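Local coordinates for MmeI (Methylophilus methylotrophus, PDB 5HR4), which is a type IIL restriction-modification enzyme that binds DNA and probably methylates the exocyclic amino group of adenine, with S-adenosyl-L-methionine as the methyl donor, at residues Lys520-Ile525 with Leu555-Lys560; Gln546-Trp551 with Asp624-Lys629; Ile559-Ala564 with Lys613-Tyr618; Tyr817-Trp822 with Glu897-Met902. All blocks are in the same frame, centred on the assembly; numbering follows the deposited sequence.

Contact 1: Lys520-Ile525 with Leu555-Lys560; sequences KAAHYI and LSLGIK
A522 is the first residue of 520-525 to meet 555-560. Its methyl points at the other segment and sits between two branched side chains. A522 CB lies 3.7 Å from I559 CD1 and 4.0 Å from L557 CD1. H523 follows. Its CB points away from 555-560, but CG lies beside the backbone N (chi1 -80°), and this brings the ring back to the contact. L557 CD1 then rests over one face of the imidazole, toward its rim. This is a CH-pi contact, with the methyl 4.0 Å from the ring centroid and 21° off the normal. I525 comes last. Its CD1 touches I559 CD1 at 4.1 Å, and the two side chains cross at about a right angle. No hydrogen bond joins the segments, which meet through apolar groups; just outside, L557 O accepts one from Q526 NE2. G558 ends helix 544-556 in a Schellman motif. The end of helix 517-524 thus packs on the turn that leads from helix 544-556 into strand 560-569, over F587 of the central sheet. Such alpha-beta connections are typical of the Rossmann-like fold of class I methyltransferases.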
loop_
_atom_site.group_PDB
_atom_site.type_symbol
_atom_site.label_atom_id
_atom_site.label_comp_id
_atom_site.label_asym_id
_atom_site.label_seq_id
_atom_site.Cartn_x
_atom_site.Cartn_y
_atom_site.Cartn_z
ATOM N N LYS A 520 -9.182 -9.677 11.778
ATOM C CA LYS A 520 -8.282 -10.562 12.511
ATOM C C LYS A 520 -7.801 -9.893 13.786
ATOM O O LYS A 520 -8.118 -10.344 14.891
ATOM C CB LYS A 520 -7.101 -10.968 11.626
ATOM C CG LYS A 520 -7.346 -12.234 10.860
ATOM C CD LYS A 520 -7.516 -13.403 11.812
ATOM C CE LYS A 520 -7.024 -14.705 11.215
ATOM N NZ LYS A 520 -7.255 -15.853 12.148
ATOM N N ALA A 521 -7.043 -8.798 13.645
ATOM C CA ALA A 521 -6.622 -8.012 14.804
ATOM C C ALA A 521 -7.795 -7.703 15.717
ATOM O O ALA A 521 -7.703 -7.882 16.937
ATOM C CB ALA A 521 -5.961 -6.715 14.346
ATOM N N ALA A 522 -8.923 -7.271 15.141
ATOM C CA ALA A 522 -10.076 -6.897 15.960
ATOM C C ALA A 522 -10.603 -8.077 16.767
ATOM O O ALA A 522 -11.028 -7.907 17.913
ATOM C CB ALA A 522 -11.183 -6.316 15.087
ATOM N N HIS A 523 -10.590 -9.281 16.194
ATOM C CA HIS A 523 -11.006 -10.452 16.964
ATOM C C HIS A 523 -9.935 -10.857 17.972
ATOM O O HIS A 523 -10.248 -11.226 19.108
ATOM C CB HIS A 523 -11.347 -11.613 16.024
ATOM C CG HIS A 523 -12.716 -11.507 15.414
ATOM N ND1 HIS A 523 -12.923 -11.216 14.080
ATOM C CD2 HIS A 523 -13.948 -11.634 15.963
ATOM C CE1 HIS A 523 -14.222 -11.180 13.832
ATOM N NE2 HIS A 523 -14.865 -11.431 14.958
ATOM N N TYR A 524 -8.666 -10.750 17.583
ATOM C CA TYR A 524 -7.565 -11.126 18.457
ATOM C C TYR A 524 -7.540 -10.301 19.741
ATOM O O TYR A 524 -7.337 -10.843 20.835
ATOM C CB TYR A 524 -6.263 -10.960 17.687
ATOM C CG TYR A 524 -5.002 -11.242 18.469
ATOM C CD1 TYR A 524 -4.654 -12.537 18.824
ATOM C CD2 TYR A 524 -4.132 -10.223 18.806
ATOM C CE1 TYR A 524 -3.486 -12.793 19.524
ATOM C CE2 TYR A 524 -2.965 -10.473 19.498
ATOM C CZ TYR A 524 -2.647 -11.755 19.850
ATOM O OH TYR A 524 -1.482 -12.014 20.532
ATOM N N ILE A 525 -7.721 -8.982 19.637
ATOM C CA ILE A 525 -7.586 -8.135 20.822
ATOM C C ILE A 525 -8.844 -8.128 21.664
ATOM O O ILE A 525 -8.860 -7.496 22.729
ATOM C CB ILE A 525 -7.210 -6.678 20.467
ATOM C CG1 ILE A 525 -8.356 -5.970 19.752
ATOM C CG2 ILE A 525 -5.968 -6.651 19.596
ATOM C CD1 ILE A 525 -8.060 -4.509 19.478
ATOM N N LEU A 555 -16.575 -1.197 13.547
ATOM C CA LEU A 555 -17.197 -0.439 14.635
ATOM C C LEU A 555 -18.024 -1.350 15.536
ATOM O O LEU A 555 -17.962 -1.245 16.765
ATOM C CB LEU A 555 -18.056 0.696 14.074
ATOM C CG LEU A 555 -17.353 1.842 13.326
ATOM C CD1 LEU A 555 -18.357 2.855 12.796
ATOM C CD2 LEU A 555 -16.345 2.551 14.208
ATOM N N SER A 556 -18.770 -2.281 14.941
ATOM C CA SER A 556 -19.597 -3.193 15.719
ATOM C C SER A 556 -18.783 -4.037 16.688
ATOM O O SER A 556 -19.351 -4.577 17.641
ATOM C CB SER A 556 -20.391 -4.114 14.785
ATOM O OG SER A 556 -19.590 -5.191 14.325
ATOM N N LEU A 557 -17.478 -4.178 16.467
ATOM C CA LEU A 557 -16.642 -5.002 17.330
ATOM C C LEU A 557 -15.968 -4.205 18.435
ATOM O O LEU A 557 -15.191 -4.776 19.208
ATOM C CB LEU A 557 -15.587 -5.732 16.501
ATOM C CG LEU A 557 -16.144 -6.845 15.601
ATOM C CD1 LEU A 557 -15.011 -7.584 14.899
ATOM C CD2 LEU A 557 -17.005 -7.820 16.393
ATOM N N GLY A 558 -16.267 -2.912 18.540
ATOM C CA GLY A 558 -15.667 -2.048 19.520
ATOM C C GLY A 558 -14.464 -1.273 19.033
ATOM O O GLY A 558 -13.849 -0.556 19.832
ATOM N N ILE A 559 -14.103 -1.387 17.753
ATOM C CA ILE A 559 -12.848 -0.809 17.293
ATOM C C ILE A 559 -12.985 0.698 17.212
ATOM O O ILE A 559 -13.961 1.223 16.654
ATOM C CB ILE A 559 -12.427 -1.388 15.940
ATOM C CG1 ILE A 559 -12.099 -2.873 16.079
ATOM C CG2 ILE A 559 -11.201 -0.646 15.441
ATOM C CD1 ILE A 559 -10.841 -3.128 16.834
ATOM N N LYS A 560 -11.996 1.395 17.763
ATOM C CA LYS A 560 -11.970 2.841 17.815
ATOM C C LYS A 560 -10.661 3.305 17.193
ATOM O O LYS A 560 -9.611 2.713 17.458
ATOM C CB LYS A 560 -12.117 3.312 19.272
#

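Contact 2: Gln546-Trp551 with Asp624-Lys629; sequences QVSLLW and DVIACK. With nucleotides of chain B.
The indole of W551 turns away from I626, and only its root, CB, meets that residue. L550 CG stands over one face of the ring, offset toward the rim. V547 CA lies at the edge, in plane. The ring N-H, NE1, is hydrogen-bonded to I541 O. W551 CB is 3.6 Å from I626 CD1, the tip of I626, whose CB points toward the helix. The other branch of I626, CG2, meets V547 CG1 at 3.9 Å, and the two side chains cross obliquely. CG1 lies beside the backbone N (chi1 -63°) and CG2 anti to it. CD1 therefore lies between W551 CB and the backbone O of V547, and CG2 reaches V547 CG1 and S548 OG. S548 is the polar part of the contact. Its OG stands 3.1 Å from A627 O and also lies against C628 CA. K629 extends toward the DNA. Its nearest atom there is CE, 3.1 Å from OP1 of DC4 of chain B, while NZ forms a salt bridge with E545. A glutamate in its place would probably leave E545 without its positive mate and bring negative charge close to the phosphate. The contact packs a loop of the target recognition region across a helix of the methyltransferase domain. It is a domain interface that runs out to the DNA backbone.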
loop_
_atom_site.group_PDB
_atom_site.type_symbol
_atom_site.label_atom_id
_atom_site.label_comp_id
_atom_site.label_asym_id
_atom_site.label_seq_id
_atom_site.Cartn_x
_atom_site.Cartn_y
_atom_site.Cartn_z
ATOM N N GLN A 546 -15.424 0.655 -0.492
ATOM C CA GLN A 546 -14.917 -0.190 0.577
ATOM C C GLN A 546 -15.299 0.302 1.967
ATOM O O GLN A 546 -15.354 -0.517 2.899
ATOM C CB GLN A 546 -13.393 -0.310 0.472
ATOM C CG GLN A 546 -12.870 -0.439 -0.958
ATOM C CD GLN A 546 -11.587 -1.238 -1.042
ATOM O OE1 GLN A 546 -11.358 -2.161 -0.260
ATOM N NE2 GLN A 546 -10.747 -0.898 -2.008
ATOM N N VAL A 547 -15.591 1.603 2.122
ATOM C CA VAL A 547 -15.867 2.163 3.446
ATOM C C VAL A 547 -17.134 1.561 4.034
ATOM O O VAL A 547 -17.226 1.325 5.244
ATOM C CB VAL A 547 -15.959 3.696 3.364
ATOM C CG1 VAL A 547 -16.004 4.319 4.764
ATOM C CG2 VAL A 547 -14.804 4.231 2.583
ATOM N N SER A 548 -18.132 1.306 3.193
ATOM C CA SER A 548 -19.349 0.652 3.652
ATOM C C SER A 548 -19.128 -0.814 4.002
ATOM O O SER A 548 -19.916 -1.370 4.773
ATOM C CB SER A 548 -20.441 0.747 2.582
ATOM O OG SER A 548 -20.532 2.054 2.018
ATOM N N LEU A 549 -18.107 -1.470 3.446
ATOM C CA LEU A 549 -17.981 -2.910 3.646
ATOM C C LEU A 549 -17.042 -3.283 4.769
ATOM O O LEU A 549 -17.111 -4.417 5.244
ATOM C CB LEU A 549 -17.502 -3.613 2.371
ATOM C CG LEU A 549 -18.288 -3.292 1.095
ATOM C CD1 LEU A 549 -17.605 -3.929 -0.086
ATOM C CD2 LEU A 549 -19.764 -3.693 1.185
ATOM N N LEU A 550 -16.176 -2.372 5.210
ATOM C CA LEU A 550 -15.188 -2.697 6.236
ATOM C C LEU A 550 -15.504 -2.102 7.595
ATOM O O LEU A 550 -15.317 -2.767 8.617
ATOM C CB LEU A 550 -13.795 -2.225 5.810
ATOM C CG LEU A 550 -12.701 -2.481 6.850
ATOM C CD1 LEU A 550 -12.685 -3.947 7.240
ATOM C CD2 LEU A 550 -11.358 -2.092 6.304
ATOM N N TRP A 551 -15.982 -0.877 7.635
ATOM C CA TRP A 551 -16.109 -0.166 8.899
ATOM C C TRP A 551 -17.385 -0.475 9.682
ATOM O O TRP A 551 -17.361 -0.397 10.918
ATOM C CB TRP A 551 -15.950 1.326 8.622
ATOM C CG TRP A 551 -14.551 1.526 8.211
ATOM C CD1 TRP A 551 -14.067 1.629 6.935
ATOM C CD2 TRP A 551 -13.415 1.537 9.075
ATOM N NE1 TRP A 551 -12.695 1.746 6.959
ATOM C CE2 TRP A 551 -12.270 1.688 8.264
ATOM C CE3 TRP A 551 -13.254 1.462 10.465
ATOM C CZ2 TRP A 551 -10.982 1.764 8.796
ATOM C CZ3 TRP A 551 -11.979 1.531 10.990
ATOM C CH2 TRP A 551 -10.859 1.680 10.156
ATOM N N ASP A 624 -19.794 9.742 12.305
ATOM C CA ASP A 624 -19.503 8.358 11.956
ATOM C C ASP A 624 -20.500 7.767 10.953
ATOM O O ASP A 624 -20.625 6.540 10.860
ATOM C CB ASP A 624 -19.454 7.502 13.221
ATOM C CG ASP A 624 -18.041 7.311 13.735
ATOM O OD1 ASP A 624 -17.192 8.176 13.447
ATOM O OD2 ASP A 624 -17.763 6.297 14.415
ATOM N N VAL A 625 -21.191 8.605 10.196
ATOM C CA VAL A 625 -22.125 8.143 9.176
ATOM C C VAL A 625 -21.355 7.827 7.903
ATOM O O VAL A 625 -20.528 8.628 7.447
ATOM C CB VAL A 625 -23.201 9.206 8.913
ATOM C CG1 VAL A 625 -23.973 8.872 7.666
ATOM C CG2 VAL A 625 -24.125 9.330 10.108
ATOM N N ILE A 626 -21.629 6.668 7.314
ATOM C CA ILE A 626 -20.984 6.236 6.083
ATOM C C ILE A 626 -21.991 6.322 4.946
ATOM O O ILE A 626 -23.148 5.913 5.101
ATOM C CB ILE A 626 -20.428 4.804 6.209
ATOM C CG1 ILE A 626 -19.345 4.752 7.288
ATOM C CG2 ILE A 626 -19.884 4.337 4.873
ATOM C CD1 ILE A 626 -18.706 3.376 7.468
ATOM N N ALA A 627 -21.548 6.848 3.802
ATOM C CA ALA A 627 -22.378 6.906 2.602
ATOM C C ALA A 627 -22.330 5.563 1.869
ATOM O O ALA A 627 -21.246 5.069 1.538
ATOM C CB ALA A 627 -21.902 8.043 1.702
ATOM N N CYS A 628 -23.500 4.969 1.620
ATOM C CA CYS A 628 -23.604 3.633 1.034
ATOM C C CYS A 628 -23.963 3.710 -0.440
ATOM O O CYS A 628 -24.795 4.523 -0.840
ATOM C CB CYS A 628 -24.666 2.787 1.743
ATOM S SG CYS A 628 -24.483 2.597 3.530
ATOM N N LYS A 629 -23.332 2.850 -1.237
ATOM C CA LYS A 629 -23.777 2.522 -2.591
ATOM C C LYS A 629 -25.298 2.458 -2.676
ATOM O O LYS A 629 -25.959 1.882 -1.804
ATOM C CB LYS A 629 -23.197 1.160 -2.994
ATOM C CG LYS A 629 -22.309 1.099 -4.230
ATOM C CD LYS A 629 -21.783 -0.322 -4.320
ATOM C CE LYS A 629 -20.832 -0.552 -5.478
ATOM N NZ LYS A 629 -19.952 -1.737 -5.187
ATOM P P DC B 4 -20.662 0.428 -9.140
ATOM O OP1 DC B 4 -21.736 -0.307 -8.430
ATOM O OP2 DC B 4 -20.857 1.842 -9.545
ATOM O "O5'" DC B 4 -19.395 0.366 -8.212
ATOM C "C5'" DC B 4 -18.508 1.476 -8.132
ATOM C "C4'" DC B 4 -17.148 0.955 -7.764
ATOM O "O4'" DC B 4 -16.744 -0.013 -8.758
ATOM C "C3'" DC B 4 -16.033 1.979 -7.640
ATOM O "O3'" DC B 4 -15.346 1.737 -6.401
ATOM C "C2'" DC B 4 -15.149 1.712 -8.878
ATOM C "C1'" DC B 4 -15.452 0.264 -9.231
ATOM N N1 DC B 4 -15.450 -0.042 -10.716
ATOM C C2 DC B 4 -15.122 -1.334 -11.147
ATOM O O2 DC B 4 -14.815 -2.186 -10.307
ATOM N N3 DC B 4 -15.148 -1.618 -12.478
ATOM C C4 DC B 4 -15.490 -0.676 -13.351
ATOM N N4 DC B 4 -15.480 -1.001 -14.642
ATOM C C5 DC B 4 -15.829 0.652 -12.938
ATOM C C6 DC B 4 -15.808 0.920 -11.622
#

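Contact 3: Ile559-Ala564 with Lys613-Tyr618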
loop_
_atom_site.group_PDB
_atom_site.type_symbol
_atom_site.label_atom_id
_atom_site.label_comp_id
_atom_site.label_asym_id
_atom_site.label_seq_id
_atom_site.Cartn_x
_atom_site.Cartn_y
_atom_site.Cartn_z
ATOM N N ILE A 559 -14.103 -1.387 17.753
ATOM C CA ILE A 559 -12.848 -0.809 17.293
ATOM C C ILE A 559 -12.985 0.698 17.212
ATOM O O ILE A 559 -13.961 1.223 16.654
ATOM C CB ILE A 559 -12.427 -1.388 15.940
ATOM C CG1 ILE A 559 -12.099 -2.873 16.079
ATOM C CG2 ILE A 559 -11.201 -0.646 15.441
ATOM C CD1 ILE A 559 -10.841 -3.128 16.834
ATOM N N LYS A 560 -11.996 1.395 17.763
ATOM C CA LYS A 560 -11.970 2.841 17.815
ATOM C C LYS A 560 -10.661 3.305 17.193
ATOM O O LYS A 560 -9.611 2.713 17.458
ATOM C CB LYS A 560 -12.117 3.312 19.272
ATOM N N ILE A 561 -10.713 4.335 16.345
ATOM C CA ILE A 561 -9.513 4.851 15.684
ATOM C C ILE A 561 -8.910 5.952 16.540
ATOM O O ILE A 561 -9.569 6.961 16.809
ATOM C CB ILE A 561 -9.812 5.392 14.279
ATOM C CG1 ILE A 561 -10.510 4.359 13.405
ATOM C CG2 ILE A 561 -8.520 5.818 13.604
ATOM C CD1 ILE A 561 -10.928 4.966 12.102
ATOM N N ASN A 562 -7.641 5.791 16.914
ATOM C CA ASN A 562 -6.989 6.709 17.841
ATOM C C ASN A 562 -6.043 7.688 17.176
ATOM O O ASN A 562 -5.880 8.805 17.674
ATOM C CB ASN A 562 -6.230 5.918 18.899
ATOM C CG ASN A 562 -7.168 5.195 19.820
ATOM O OD1 ASN A 562 -8.071 5.821 20.394
ATOM N ND2 ASN A 562 -7.011 3.859 19.932
ATOM N N PHE A 563 -5.405 7.300 16.083
ATOM C CA PHE A 563 -4.665 8.260 15.287
ATOM C C PHE A 563 -4.633 7.727 13.872
ATOM O O PHE A 563 -4.921 6.555 13.631
ATOM C CB PHE A 563 -3.256 8.498 15.835
ATOM C CG PHE A 563 -2.301 7.359 15.586
ATOM C CD1 PHE A 563 -1.540 7.308 14.419
ATOM C CD2 PHE A 563 -2.148 6.353 16.521
ATOM C CE1 PHE A 563 -0.653 6.271 14.190
ATOM C CE2 PHE A 563 -1.265 5.301 16.297
ATOM C CZ PHE A 563 -0.514 5.256 15.134
ATOM N N ALA A 564 -4.285 8.598 12.935
ATOM C CA ALA A 564 -4.312 8.216 11.534
ATOM C C ALA A 564 -3.472 9.193 10.738
ATOM O O ALA A 564 -3.514 10.397 10.997
ATOM C CB ALA A 564 -5.746 8.195 10.987
ATOM N N LYS A 613 -11.339 15.993 16.977
ATOM C CA LYS A 613 -12.439 15.597 17.852
ATOM C C LYS A 613 -12.746 14.114 17.689
ATOM O O LYS A 613 -12.784 13.361 18.672
ATOM C CB LYS A 613 -13.681 16.442 17.562
ATOM N N ASN A 614 -12.955 13.671 16.446
ATOM C CA ASN A 614 -13.197 12.267 16.150
ATOM C C ASN A 614 -12.433 11.897 14.890
ATOM O O ASN A 614 -12.129 12.754 14.061
ATOM C CB ASN A 614 -14.684 11.983 15.969
ATOM C CG ASN A 614 -14.956 10.539 15.641
ATOM O OD1 ASN A 614 -14.340 9.633 16.216
ATOM N ND2 ASN A 614 -15.867 10.307 14.690
ATOM N N ILE A 615 -12.105 10.614 14.745
ATOM C CA ILE A 615 -11.513 10.127 13.506
ATOM C C ILE A 615 -12.514 9.224 12.796
ATOM O O ILE A 615 -12.913 8.178 13.325
ATOM C CB ILE A 615 -10.173 9.420 13.734
ATOM C CG1 ILE A 615 -9.241 10.341 14.512
ATOM C CG2 ILE A 615 -9.539 9.119 12.391
ATOM C CD1 ILE A 615 -7.808 9.884 14.518
ATOM N N ASN A 616 -12.915 9.658 11.595
ATOM C CA ASN A 616 -13.870 8.985 10.721
ATOM C C ASN A 616 -13.355 7.650 10.225
ATOM O O ASN A 616 -12.148 7.429 10.138
ATOM C CB ASN A 616 -14.143 9.827 9.476
ATOM C CG ASN A 616 -15.428 10.558 9.559
ATOM O OD1 ASN A 616 -15.633 11.567 8.880
ATOM N ND2 ASN A 616 -16.321 10.069 10.416
ATOM N N PRO A 617 -14.256 6.769 9.815
ATOM C CA PRO A 617 -13.836 5.679 8.912
ATOM C C PRO A 617 -13.218 6.190 7.608
ATOM O O PRO A 617 -12.407 5.480 7.001
ATOM C CB PRO A 617 -15.132 4.887 8.679
ATOM C CG PRO A 617 -16.256 5.755 9.233
ATOM C CD PRO A 617 -15.648 6.645 10.268
ATOM N N TYR A 618 -13.553 7.408 7.174
ATOM C CA TYR A 618 -12.836 8.087 6.099
ATOM C C TYR A 618 -11.549 8.781 6.571
ATOM O O TYR A 618 -10.864 9.410 5.746
ATOM C CB TYR A 618 -13.738 9.135 5.438
ATOM C CG TYR A 618 -15.066 8.650 4.916
ATOM C CD1 TYR A 618 -16.200 8.663 5.714
ATOM C CD2 TYR A 618 -15.192 8.197 3.598
ATOM C CE1 TYR A 618 -17.425 8.237 5.212
ATOM C CE2 TYR A 618 -16.394 7.763 3.102
ATOM C CZ TYR A 618 -17.511 7.789 3.906
ATOM O OH TYR A 618 -18.724 7.355 3.399
#
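A classic beta bulge in strand 560-569, where N562 and F563 both face G586, meets the tip of I615. I615 CD1 lies 3.6 Å from F563 CA and close to N562 O, so it rests on backbone, not on the ring of F563. The other branch of I615 does different work. CG1 lies beside the backbone N (chi1 -54°), which leaves CG2 anti to it. CG2 meets I561 CG2 at 3.7 Å and A564 CB at 4.1 Å. The side chains of I561 and I615 cross at about a right angle. I561 also sends CD1 past I615 to the next residue, 3.4 Å from N616 O. No hydrogen bond links the two segments. I615 is buried, and it also touches K595 and I597 on strand 595-599, which lies between 560-569 and 608-612 in the sheet. Replacing I615 by a glycine would probably open a gap over the bulge and leave I561 and A564 without this apolar partner. Beyond I615, P617 packs on V547 and W551 of helix 544-556. After strand 608-612 the chain therefore folds back over a sheet face, as a connection across the end of the mixed, Rossmann-like methyltransferase sheet.

Contact 4: Tyr817-Trp822 with Glu897-Met902; sequences YNTFPW and ETYQKM
The ring of P821 overlaps one side of helix 888-903, over T898 and the start of Y899. P821 CB lies 3.8 Å from T898 CG2, and the two side chains cross at about a right angle. P821 CG meets Y899 CB at 4.2 Å. One turn further along the helix, M902 comes up beside the same proline. Its SD is 3.9 Å from P821 CB. The M902 chain is extended beyond CG, and its CE reaches on to W822 O at 3.7 Å. Y899 lies on the T819 side of the proline. Its CG is anti to the backbone N (chi1 172°), and the ring is carried alongside T819. T819 O lies at the ring edge, near its plane, 3.2 Å from Y899 CD1. T819 CB is 3.8 Å from Y899 CE1. Each threonine hydroxyl bonds to its own neighbourhood: T819 OG1 to L815 O and to W797 NE1, and T898 OG1 to F894 O. W797 also packs on P821, and W822 rests on V876 and V879 of helix 863-880. No hydrogen bond runs between the segments. The contact of the loop with the C-terminal helix is therefore mainly apolar, and the hydroxyls of T819 and T898 are satisfied without crossing it.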
loop_
_atom_site.group_PDB
_atom_site.type_symbol
_atom_site.label_atom_id
_atom_site.label_comp_id
_atom_site.label_asym_id
_atom_site.label_seq_id
_atom_site.Cartn_x
_atom_site.Cartn_y
_atom_site.Cartn_z
ATOM N N TYR A 817 -23.312 10.495 -7.085
ATOM C CA TYR A 817 -24.591 11.014 -7.564
ATOM C C TYR A 817 -25.780 10.426 -6.804
ATOM O O TYR A 817 -26.693 11.155 -6.396
ATOM C CB TYR A 817 -24.699 10.719 -9.062
ATOM C CG TYR A 817 -25.884 11.321 -9.792
ATOM C CD1 TYR A 817 -25.911 12.674 -10.105
ATOM C CD2 TYR A 817 -26.950 10.527 -10.214
ATOM C CE1 TYR A 817 -26.975 13.238 -10.791
ATOM C CE2 TYR A 817 -28.033 11.089 -10.901
ATOM C CZ TYR A 817 -28.035 12.448 -11.188
ATOM O OH TYR A 817 -29.084 13.037 -11.876
ATOM N N ASN A 818 -25.796 9.106 -6.608
ATOM C CA ASN A 818 -26.987 8.478 -6.037
ATOM C C ASN A 818 -27.146 8.754 -4.551
ATOM O O ASN A 818 -28.249 8.595 -4.014
ATOM C CB ASN A 818 -26.967 6.963 -6.262
ATOM C CG ASN A 818 -27.235 6.590 -7.689
ATOM O OD1 ASN A 818 -27.741 7.398 -8.467
ATOM N ND2 ASN A 818 -26.904 5.361 -8.047
ATOM N N THR A 819 -26.079 9.137 -3.868
ATOM C CA THR A 819 -26.161 9.465 -2.455
ATOM C C THR A 819 -26.107 10.963 -2.217
ATOM O O THR A 819 -26.015 11.397 -1.064
ATOM C CB THR A 819 -25.040 8.769 -1.692
ATOM O OG1 THR A 819 -23.778 9.226 -2.195
ATOM C CG2 THR A 819 -25.133 7.279 -1.904
ATOM N N PHE A 820 -26.174 11.753 -3.281
ATOM C CA PHE A 820 -26.004 13.199 -3.229
ATOM C C PHE A 820 -27.269 13.870 -2.705
ATOM O O PHE A 820 -28.303 13.848 -3.382
ATOM C CB PHE A 820 -25.644 13.744 -4.615
ATOM C CG PHE A 820 -25.450 15.227 -4.643
ATOM C CD1 PHE A 820 -24.545 15.838 -3.791
ATOM C CD2 PHE A 820 -26.166 16.015 -5.520
ATOM C CE1 PHE A 820 -24.371 17.201 -3.811
ATOM C CE2 PHE A 820 -25.993 17.381 -5.543
ATOM C CZ PHE A 820 -25.096 17.974 -4.688
ATOM N N PRO A 821 -27.228 14.489 -1.520
ATOM C CA PRO A 821 -28.444 15.093 -0.967
ATOM C C PRO A 821 -28.695 16.428 -1.652
ATOM O O PRO A 821 -27.767 17.216 -1.858
ATOM C CB PRO A 821 -28.101 15.265 0.513
ATOM C CG PRO A 821 -26.634 15.585 0.478
ATOM C CD PRO A 821 -26.047 14.819 -0.706
ATOM N N TRP A 822 -29.949 16.667 -2.039
ATOM C CA TRP A 822 -30.280 17.829 -2.866
ATOM C C TRP A 822 -31.744 18.174 -2.666
ATOM O O TRP A 822 -32.615 17.352 -2.962
ATOM C CB TRP A 822 -29.995 17.544 -4.348
ATOM C CG TRP A 822 -30.670 18.507 -5.328
ATOM C CD1 TRP A 822 -31.616 18.195 -6.276
ATOM C CD2 TRP A 822 -30.442 19.923 -5.447
ATOM N NE1 TRP A 822 -31.978 19.326 -6.975
ATOM C CE2 TRP A 822 -31.276 20.398 -6.484
ATOM C CE3 TRP A 822 -29.616 20.831 -4.778
ATOM C CZ2 TRP A 822 -31.308 21.740 -6.858
ATOM C CZ3 TRP A 822 -29.644 22.161 -5.162
ATOM C CH2 TRP A 822 -30.486 22.603 -6.190
ATOM N N GLU A 897 -25.156 16.261 7.288
ATOM C CA GLU A 897 -26.393 16.475 8.034
ATOM C C GLU A 897 -27.601 16.289 7.122
ATOM O O GLU A 897 -28.568 15.612 7.490
ATOM C CB GLU A 897 -26.405 17.860 8.687
ATOM N N THR A 898 -27.545 16.852 5.910
ATOM C CA THR A 898 -28.620 16.655 4.941
ATOM C C THR A 898 -28.737 15.189 4.532
ATOM O O THR A 898 -29.835 14.618 4.519
ATOM C CB THR A 898 -28.376 17.515 3.705
ATOM O OG1 THR A 898 -27.863 18.791 4.106
ATOM C CG2 THR A 898 -29.675 17.698 2.920
ATOM N N TYR A 899 -27.616 14.571 4.167
ATOM C CA TYR A 899 -27.654 13.165 3.793
ATOM C C TYR A 899 -28.297 12.327 4.884
ATOM O O TYR A 899 -29.096 11.430 4.599
ATOM C CB TYR A 899 -26.243 12.661 3.494
ATOM C CG TYR A 899 -26.154 11.168 3.276
ATOM C CD1 TYR A 899 -26.460 10.601 2.035
ATOM C CD2 TYR A 899 -25.762 10.323 4.304
ATOM C CE1 TYR A 899 -26.382 9.231 1.831
ATOM C CE2 TYR A 899 -25.682 8.954 4.110
ATOM C CZ TYR A 899 -25.993 8.411 2.876
ATOM O OH TYR A 899 -25.899 7.048 2.698
ATOM N N GLN A 900 -27.981 12.618 6.145
ATOM C CA GLN A 900 -28.522 11.798 7.222
ATOM C C GLN A 900 -30.011 12.065 7.434
ATOM O O GLN A 900 -30.781 11.130 7.697
ATOM C CB GLN A 900 -27.740 12.032 8.509
ATOM C CG GLN A 900 -27.844 10.850 9.439
ATOM C CD GLN A 900 -27.041 11.032 10.690
ATOM O OE1 GLN A 900 -26.385 12.066 10.880
ATOM N NE2 GLN A 900 -27.081 10.027 11.568
ATOM N N LYS A 901 -30.434 13.333 7.328
ATOM C CA LYS A 901 -31.859 13.640 7.409
ATOM C C LYS A 901 -32.644 12.855 6.365
ATOM O O LYS A 901 -33.691 12.275 6.675
ATOM C CB LYS A 901 -32.086 15.147 7.256
ATOM N N MET A 902 -32.128 12.787 5.132
ATOM C CA MET A 902 -32.793 12.018 4.082
ATOM C C MET A 902 -32.684 10.515 4.330
ATOM O O MET A 902 -33.678 9.789 4.223
ATOM C CB MET A 902 -32.206 12.380 2.722
ATOM C CG MET A 902 -32.477 13.800 2.310
ATOM S SD MET A 902 -31.845 14.151 0.666
ATOM C CE MET A 902 -32.983 15.426 0.123
#

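How the contacts relate
Contact 2 lies between contact 4 and contacts 1 and 3. Its centre is 14 Å from those of contacts 3 and 4 and 16 Å from that of contact 1. Contacts 1 and 2 share helix 544-556, and contacts 1 and 3 share I559 and K560. Contact 3 is nested inside the loop that contact 2 closes. Probable hydrogen bonds tie the two, D624 OD1 to N614 ND2 at 2.8 Å and A627 N to Y618 OH at 2.9 Å. Contact 4 meets contact 2 at Y899 OH, which accepts a weak hydrogen bond from C628 N. Contact 2 touches the DNA; contact 1 stays about 16 Å from it, nearest atoms. All four lie away from sinefungin and calcium.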